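FLAP endonuclease-1 protein (Methanocaldococcus jannaschii, PDB 1A76) cleaves 5' flaps and degrades DNA in the 5'-to-3' direction as a magnesium-dependent, structure-specific nuclease of DNA replication and repair. Local coordinates at residues 140-145 against 284-289; 278-283 against 310-315; 12-17 against 195-200. All coordinates share one frame; numbering follows the deposited sequence.

Contact 1: residues 140-145 against 284-289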
# COMPACT_ATOMS: atom_id res chain seq x y z
N SER A 140 -15.60 3.82 -6.92
CA SER A 140 -17.03 3.73 -6.63
C SER A 140 -17.80 3.70 -7.95
O SER A 140 -18.76 2.96 -8.11
CB SER A 140 -17.47 4.94 -5.81
OG SER A 140 -17.65 6.05 -6.66
N LEU A 141 -17.37 4.54 -8.88
CA LEU A 141 -18.02 4.60 -10.19
C LEU A 141 -17.83 3.26 -10.88
O LEU A 141 -18.71 2.79 -11.60
CB LEU A 141 -17.41 5.72 -11.04
CG LEU A 141 -17.80 7.13 -10.59
CD1 LEU A 141 -17.11 8.15 -11.49
CD2 LEU A 141 -19.32 7.29 -10.63
N MET A 142 -16.67 2.64 -10.65
CA MET A 142 -16.36 1.37 -11.27
C MET A 142 -17.04 0.18 -10.58
O MET A 142 -16.98 -0.94 -11.09
CB MET A 142 -14.85 1.15 -11.27
CG MET A 142 -14.08 2.10 -12.17
SD MET A 142 -12.31 1.85 -11.94
CE MET A 142 -12.11 0.17 -12.49
N GLY A 143 -17.68 0.44 -9.45
CA GLY A 143 -18.37 -0.60 -8.71
C GLY A 143 -17.42 -1.50 -7.95
O GLY A 143 -17.79 -2.61 -7.53
N ILE A 144 -16.18 -1.02 -7.81
CA ILE A 144 -15.12 -1.77 -7.13
C ILE A 144 -15.05 -1.34 -5.66
O ILE A 144 -14.86 -0.16 -5.37
CB ILE A 144 -13.73 -1.50 -7.77
CG1 ILE A 144 -13.78 -1.69 -9.30
CG2 ILE A 144 -12.68 -2.39 -7.10
CD1 ILE A 144 -14.27 -3.06 -9.75
N PRO A 145 -15.15 -2.29 -4.74
CA PRO A 145 -15.11 -1.98 -3.31
C PRO A 145 -13.76 -1.58 -2.73
O PRO A 145 -12.72 -2.08 -3.14
CB PRO A 145 -15.64 -3.25 -2.66
CG PRO A 145 -15.18 -4.33 -3.59
CD PRO A 145 -15.27 -3.74 -4.97
N GLU A 284 -21.58 6.04 -17.67
CA GLU A 284 -21.65 7.46 -17.97
C GLU A 284 -20.75 8.30 -17.08
O GLU A 284 -20.05 9.20 -17.55
CB GLU A 284 -23.10 7.96 -17.83
CG GLU A 284 -24.07 7.43 -18.90
CD GLU A 284 -24.38 5.96 -18.71
OE1 GLU A 284 -24.60 5.55 -17.55
OE2 GLU A 284 -24.40 5.21 -19.71
N GLY A 285 -20.79 8.02 -15.78
CA GLY A 285 -19.98 8.76 -14.83
C GLY A 285 -18.50 8.53 -15.06
O GLY A 285 -17.70 9.45 -14.88
N ILE A 286 -18.13 7.31 -15.45
CA ILE A 286 -16.73 7.01 -15.71
C ILE A 286 -16.25 7.79 -16.93
O ILE A 286 -15.15 8.37 -16.91
CB ILE A 286 -16.51 5.48 -15.93
CG1 ILE A 286 -16.69 4.74 -14.59
CG2 ILE A 286 -15.14 5.23 -16.51
CD1 ILE A 286 -16.88 3.25 -14.71
N ILE A 287 -17.07 7.83 -17.97
CA ILE A 287 -16.73 8.57 -19.19
C ILE A 287 -16.53 10.06 -18.88
O ILE A 287 -15.56 10.68 -19.33
CB ILE A 287 -17.84 8.43 -20.26
CG1 ILE A 287 -17.90 6.98 -20.74
CG2 ILE A 287 -17.59 9.40 -21.42
CD1 ILE A 287 -18.42 6.79 -22.16
N LYS A 288 -17.44 10.62 -18.12
CA LYS A 288 -17.37 12.02 -17.76
C LYS A 288 -16.13 12.31 -16.94
O LYS A 288 -15.42 13.28 -17.20
CB LYS A 288 -18.60 12.44 -16.98
CG LYS A 288 -18.61 13.90 -16.58
CD LYS A 288 -19.60 14.18 -15.46
CE LYS A 288 -19.54 15.65 -15.04
NZ LYS A 288 -20.74 16.04 -14.25
N PHE A 289 -15.86 11.48 -15.95
CA PHE A 289 -14.70 11.70 -15.10
C PHE A 289 -13.40 11.51 -15.88
O PHE A 289 -12.54 12.41 -15.90
CB PHE A 289 -14.74 10.76 -13.89
CG PHE A 289 -13.57 10.93 -12.97
CD1 PHE A 289 -13.46 12.05 -12.16
CD2 PHE A 289 -12.55 9.98 -12.95
CE1 PHE A 289 -12.34 12.24 -11.34
CE2 PHE A 289 -11.43 10.15 -12.13
CZ PHE A 289 -11.33 11.29 -11.33
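Leu141 and Ile286 meet where the last turn of helix 129-142 reaches the first turns of helix 283-292; the side chains meet by apolar packing, and no hydrogen bond crosses the contact. CB of Leu141 lies 3.8 Å from CG1 of Ile286. The ethyl branch of Ile286 does most of the reaching: with CG1 anti to its own carbonyl carbon (chi1 -71°), it stretches on until CD1 stands 4.0 Å from CG of Met142, the two side chains crossing at about a right angle. Farther along helix 283-292, CD1 of Leu141 comes to 4.3 Å from CB of Phe289, so Leu141 sits across one turn of the opposing helix.

Side chains also rest on backbone. CD1 of Leu141 packs 3.7 Å from the carbonyl O of Gly285, and the other branch, CD2, lies close to where a beta carbon would stand, so the missing side chain of Gly285 lets the leucine settle directly against the helix. In return, CD1 of Ile286 lies 3.6 Å from the carbonyl O of Leu141.

Within 140-145, Gly143 ends the helix in a Schellman motif, its positive phi (76°) turning the chain away and its N bonding back to Ser140 O.

Around this pair, Ile286 and Met142 both touch Phe62 of helix 56-70 and residues of helix 298-315, while Phe289 meets Tyr58 edge-to-face and leans back on helix 129-142; the contact thus joins helices 129-142 and 283-292 within a four-helix cluster.

Contact 2: residues 278-283 against 310-315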
# COMPACT_ATOMS: atom_id res chain seq x y z
N LEU A 278 -19.04 -6.70 -5.57
CA LEU A 278 -18.83 -5.82 -6.71
C LEU A 278 -20.20 -5.32 -7.18
O LEU A 278 -21.20 -6.01 -7.02
CB LEU A 278 -18.15 -6.58 -7.86
CG LEU A 278 -16.95 -7.45 -7.47
CD1 LEU A 278 -16.46 -8.19 -8.68
CD2 LEU A 278 -15.84 -6.58 -6.88
N LYS A 279 -20.23 -4.12 -7.74
CA LYS A 279 -21.47 -3.53 -8.23
C LYS A 279 -21.28 -3.18 -9.70
O LYS A 279 -20.16 -3.01 -10.16
CB LYS A 279 -21.80 -2.26 -7.45
CG LYS A 279 -21.71 -2.42 -5.94
CD LYS A 279 -22.26 -1.18 -5.23
CE LYS A 279 -23.47 -1.53 -4.36
NZ LYS A 279 -23.10 -2.00 -2.98
N LEU A 280 -22.38 -3.04 -10.44
CA LEU A 280 -22.26 -2.70 -11.85
C LEU A 280 -21.68 -1.29 -12.00
O LEU A 280 -22.02 -0.39 -11.22
CB LEU A 280 -23.62 -2.80 -12.54
CG LEU A 280 -24.08 -4.26 -12.59
CD1 LEU A 280 -25.54 -4.33 -13.02
CD2 LEU A 280 -23.19 -5.03 -13.55
N PRO A 281 -20.80 -1.08 -12.99
CA PRO A 281 -20.19 0.25 -13.20
C PRO A 281 -21.11 1.31 -13.82
O PRO A 281 -21.94 1.00 -14.68
CB PRO A 281 -19.01 -0.05 -14.12
CG PRO A 281 -19.39 -1.30 -14.85
CD PRO A 281 -20.32 -2.08 -13.96
N ASP A 282 -20.94 2.55 -13.36
CA ASP A 282 -21.72 3.67 -13.88
C ASP A 282 -20.92 4.13 -15.10
O ASP A 282 -20.02 4.97 -14.99
CB ASP A 282 -21.80 4.79 -12.82
CG ASP A 282 -22.39 6.09 -13.37
OD1 ASP A 282 -22.77 6.14 -14.57
OD2 ASP A 282 -22.48 7.07 -12.59
N LYS A 283 -21.25 3.54 -16.25
CA LYS A 283 -20.58 3.83 -17.51
C LYS A 283 -20.48 5.31 -17.84
O LYS A 283 -19.43 5.79 -18.25
CB LYS A 283 -21.26 3.10 -18.66
CG LYS A 283 -21.19 1.56 -18.57
CD LYS A 283 -21.72 0.92 -19.85
CE LYS A 283 -21.28 -0.55 -19.95
NZ LYS A 283 -21.96 -1.27 -21.08
N ASN A 310 -19.64 -6.09 -18.20
CA ASN A 310 -19.91 -7.50 -18.48
C ASN A 310 -19.18 -8.44 -17.53
O ASN A 310 -19.71 -9.48 -17.16
CB ASN A 310 -19.55 -7.82 -19.93
CG ASN A 310 -20.57 -7.24 -20.91
OD1 ASN A 310 -21.74 -7.04 -20.55
ND2 ASN A 310 -20.14 -6.97 -22.14
N LEU A 311 -17.96 -8.08 -17.12
CA LEU A 311 -17.20 -8.91 -16.19
C LEU A 311 -17.95 -8.98 -14.86
O LEU A 311 -18.17 -10.06 -14.31
CB LEU A 311 -15.80 -8.33 -15.96
CG LEU A 311 -14.78 -8.52 -17.10
CD1 LEU A 311 -13.65 -7.53 -16.94
CD2 LEU A 311 -14.24 -9.95 -17.08
N ILE A 312 -18.34 -7.83 -14.34
CA ILE A 312 -19.05 -7.80 -13.08
C ILE A 312 -20.42 -8.45 -13.25
O ILE A 312 -20.86 -9.21 -12.40
CB ILE A 312 -19.18 -6.35 -12.56
CG1 ILE A 312 -17.77 -5.83 -12.23
CG2 ILE A 312 -20.08 -6.29 -11.33
CD1 ILE A 312 -17.69 -4.38 -11.77
N ALA A 313 -21.08 -8.18 -14.37
CA ALA A 313 -22.39 -8.77 -14.64
C ALA A 313 -22.27 -10.29 -14.62
O ALA A 313 -23.08 -10.98 -14.00
CB ALA A 313 -22.91 -8.31 -15.99
N ASN A 314 -21.25 -10.80 -15.29
CA ASN A 314 -21.01 -12.23 -15.36
C ASN A 314 -20.46 -12.77 -14.05
O ASN A 314 -20.85 -13.85 -13.61
CB ASN A 314 -20.06 -12.54 -16.52
CG ASN A 314 -20.76 -12.48 -17.87
OD1 ASN A 314 -20.23 -12.95 -18.88
ND2 ASN A 314 -21.96 -11.90 -17.90
N LYS A 315 -19.55 -12.03 -13.43
CA LYS A 315 -18.98 -12.45 -12.15
C LYS A 315 -20.16 -12.59 -11.21
O LYS A 315 -20.36 -13.63 -10.59
CB LYS A 315 -18.02 -11.38 -11.62
CG LYS A 315 -16.70 -11.93 -11.09
CD LYS A 315 -15.63 -10.85 -11.03
CE LYS A 315 -14.32 -11.31 -11.69
NZ LYS A 315 -14.25 -10.95 -13.14
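Ile312 presses into the extended chain of 278-281, a loop-on-helix packing in which the segment leading into helix 283-292 lies across the last turns of helix 298-315. Both branches of the isoleucine are used. CD1 sits 3.3 Å from the carbonyl O of Lys279, and CG2 is 3.5 Å from the same oxygen, so both methyls press on that one oxygen from the helix side. CG2, anti to the backbone N while CG1 lies anti to the carbonyl carbon (chi1 -65°), also touches CB of Leu278 and CD2 of Leu280, each at 4.0 Å. Ile312 CD1 points at the Pro281 ring and meets its CD at 4.1 Å. An alanine in place of Ile312 would probably open a gap between Leu278, Leu280 and Pro281 and deprive the Lys279 carbonyl of its apolar cover.

On the flanks, CD2 of Leu280 lies over the helix backbone at Ala313 and touches its CB at 4.1 Å. No hydrogen bond runs between 278-283 and 310-315; polar bonds fix the loop from other sides. Lys279 and Asp282 are backbone-bonded to Gly143 and Leu141, and Asp282 caps the start of helix 283-292 through its OD1, which takes the N-H of Gly285. Lys283 adds a second tie to helix 298-315 through its salt bridge to Asp306, and Leu278 also touches Pro145 and Thr74.

At the far end Lys315 contributes its aliphatic part, bent at chi3 and chi4: NZ is hydrogen-bonded to the carbonyl O of Leu69 at the end of helix 56-70, while its CD lies 3.6 Å from CD1 of Leu278.

Contact 3: residues 12-17 against 195-200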
# COMPACT_ATOMS: atom_id res chain seq x y z
N ASN A 12 8.68 -16.91 -4.90
CA ASN A 12 8.59 -17.59 -6.18
C ASN A 12 7.78 -16.82 -7.21
O ASN A 12 6.80 -16.15 -6.89
CB ASN A 12 7.96 -18.98 -5.98
CG ASN A 12 8.78 -19.87 -5.06
OD1 ASN A 12 9.80 -20.44 -5.46
ND2 ASN A 12 8.35 -19.99 -3.81
N ILE A 13 8.22 -16.93 -8.45
CA ILE A 13 7.52 -16.28 -9.56
C ILE A 13 6.24 -17.08 -9.73
O ILE A 13 6.24 -18.31 -9.60
CB ILE A 13 8.36 -16.35 -10.88
CG1 ILE A 13 9.42 -15.24 -10.90
CG2 ILE A 13 7.43 -16.23 -12.10
CD1 ILE A 13 10.60 -15.49 -11.90
N ILE A 14 5.13 -16.39 -9.96
CA ILE A 14 3.86 -17.06 -10.18
C ILE A 14 3.25 -16.50 -11.47
O ILE A 14 3.35 -15.31 -11.74
CB ILE A 14 2.87 -16.85 -8.98
CG1 ILE A 14 1.64 -17.75 -9.17
CG2 ILE A 14 2.46 -15.37 -8.87
CD1 ILE A 14 0.78 -17.92 -7.92
N SER A 15 2.64 -17.36 -12.28
CA SER A 15 2.04 -16.84 -13.51
C SER A 15 0.69 -16.18 -13.22
O SER A 15 0.08 -16.42 -12.19
CB SER A 15 1.84 -17.97 -14.52
OG SER A 15 0.92 -18.92 -14.01
N PHE A 16 0.25 -15.32 -14.13
CA PHE A 16 -1.04 -14.66 -13.98
C PHE A 16 -2.14 -15.72 -13.97
O PHE A 16 -3.17 -15.57 -13.31
CB PHE A 16 -1.27 -13.68 -15.14
CG PHE A 16 -2.15 -12.51 -14.80
CD1 PHE A 16 -2.16 -11.97 -13.52
CD2 PHE A 16 -2.97 -11.95 -15.77
CE1 PHE A 16 -2.97 -10.88 -13.22
CE2 PHE A 16 -3.79 -10.86 -15.48
CZ PHE A 16 -3.79 -10.32 -14.20
N GLU A 17 -1.91 -16.81 -14.69
CA GLU A 17 -2.88 -17.89 -14.76
C GLU A 17 -3.14 -18.57 -13.41
O GLU A 17 -4.28 -18.83 -13.05
CB GLU A 17 -2.43 -18.96 -15.77
CG GLU A 17 -3.37 -20.15 -15.88
CD GLU A 17 -2.82 -21.41 -15.22
OE1 GLU A 17 -1.94 -22.06 -15.83
OE2 GLU A 17 -3.26 -21.74 -14.10
N PRO A 195 4.91 -11.70 -11.81
CA PRO A 195 4.27 -11.63 -10.50
C PRO A 195 5.13 -12.47 -9.56
O PRO A 195 5.70 -13.48 -9.98
CB PRO A 195 2.90 -12.26 -10.72
CG PRO A 195 2.65 -12.10 -12.17
CD PRO A 195 3.99 -12.17 -12.86
N GLU A 196 5.23 -12.04 -8.31
CA GLU A 196 6.03 -12.75 -7.33
C GLU A 196 5.23 -13.01 -6.05
O GLU A 196 4.69 -12.08 -5.43
CB GLU A 196 7.29 -11.96 -7.00
CG GLU A 196 7.96 -12.35 -5.68
CD GLU A 196 9.25 -11.58 -5.43
OE1 GLU A 196 10.18 -11.72 -6.25
OE2 GLU A 196 9.34 -10.83 -4.43
N LEU A 197 5.18 -14.27 -5.65
CA LEU A 197 4.46 -14.64 -4.44
C LEU A 197 5.42 -14.94 -3.29
O LEU A 197 6.43 -15.63 -3.46
CB LEU A 197 3.59 -15.87 -4.71
CG LEU A 197 2.90 -16.49 -3.49
CD1 LEU A 197 1.76 -15.60 -3.04
CD2 LEU A 197 2.41 -17.88 -3.82
N ILE A 198 5.08 -14.39 -2.13
CA ILE A 198 5.86 -14.61 -0.91
C ILE A 198 4.88 -15.21 0.10
O ILE A 198 3.86 -14.59 0.43
CB ILE A 198 6.44 -13.30 -0.30
CG1 ILE A 198 7.38 -12.61 -1.29
CG2 ILE A 198 7.23 -13.63 0.98
CD1 ILE A 198 6.79 -11.39 -1.97
N GLU A 199 5.16 -16.43 0.55
CA GLU A 199 4.31 -17.09 1.55
C GLU A 199 5.02 -17.00 2.89
O GLU A 199 6.11 -17.55 3.04
CB GLU A 199 4.09 -18.57 1.20
CG GLU A 199 2.81 -19.14 1.80
CD GLU A 199 2.80 -20.66 1.91
OE1 GLU A 199 3.45 -21.32 1.07
OE2 GLU A 199 2.14 -21.19 2.84
N LEU A 200 4.41 -16.31 3.84
CA LEU A 200 5.00 -16.12 5.18
C LEU A 200 5.43 -17.43 5.85
O LEU A 200 6.52 -17.52 6.40
CB LEU A 200 4.02 -15.37 6.08
CG LEU A 200 4.47 -14.95 7.50
CD1 LEU A 200 5.67 -13.99 7.43
CD2 LEU A 200 3.31 -14.29 8.24
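Strands 12-13 and 196-199 form the antiparallel pair at one margin of the mixed central sheet, with 12-13 as the outermost strand, so the N-domain here adds a short edge to a strand of the I-domain. Asn12 and Leu197 make the hydrogen-bonded pair: Asn12 N donates to Leu197 O at 3.0 Å, and Leu197 N donates to Asn12 O at 2.8 Å. Ile13 and Glu196 follow as a non-hydrogen-bonded pair. Beyond the strand proper, Ile14 N still donates to Pro195 O at 3.0 Å; the bond is straight at hydrogen (167°), but the donor stands 44° above the carbonyl plane. Two CA-H...O contacts, from Glu196 CA to Asn12 O and from Ile13 CA to Pro195 O, give both acceptors a second, weaker partner.

Side chains pack at Pro195. CG2 of Ile14 meets the proline CB at 3.6 Å, the two side chains crossing at about a right angle, and the ring itself lies against Ile14 O, with CB 3.2 Å from it. Ile14 turns CG1 anti to the backbone N (chi1 -171°), which places CG2 over Pro195 and, at 4.3 Å, near Leu197 CB.

Glu196 shares its face with Ile13; its OE2 takes salt bridges from Lys11 and Arg186 and a hydrogen bond with Tyr174. That carboxylate is therefore probably well stabilised as an anion, whereas the pairing of the two segments rests on three backbone bonds and an apolar patch of Ile14, Pro195 and Leu197.

From the N terminus, contact 3 comes first: it closes a span of 177 residues by bringing 12-17 of the N-domain to 195-200 of the I-domain at the sheet margin. Contact 1 opens inside that span, at 140-145, and closes beyond it at 284-289, so the two cross. Contact 2 starts at 278-283, before contact 1 has closed, and ends at 310-315, so contacts 1 and 2 also cross, while contacts 3 and 2 follow in series. Contacts 1 and 2 touch directly, Met142 O packing against Ile312 CD1, tying the C-terminal helices to helix 129-142; contact 3 stands apart, its centre about 30 Å from that of contact 1.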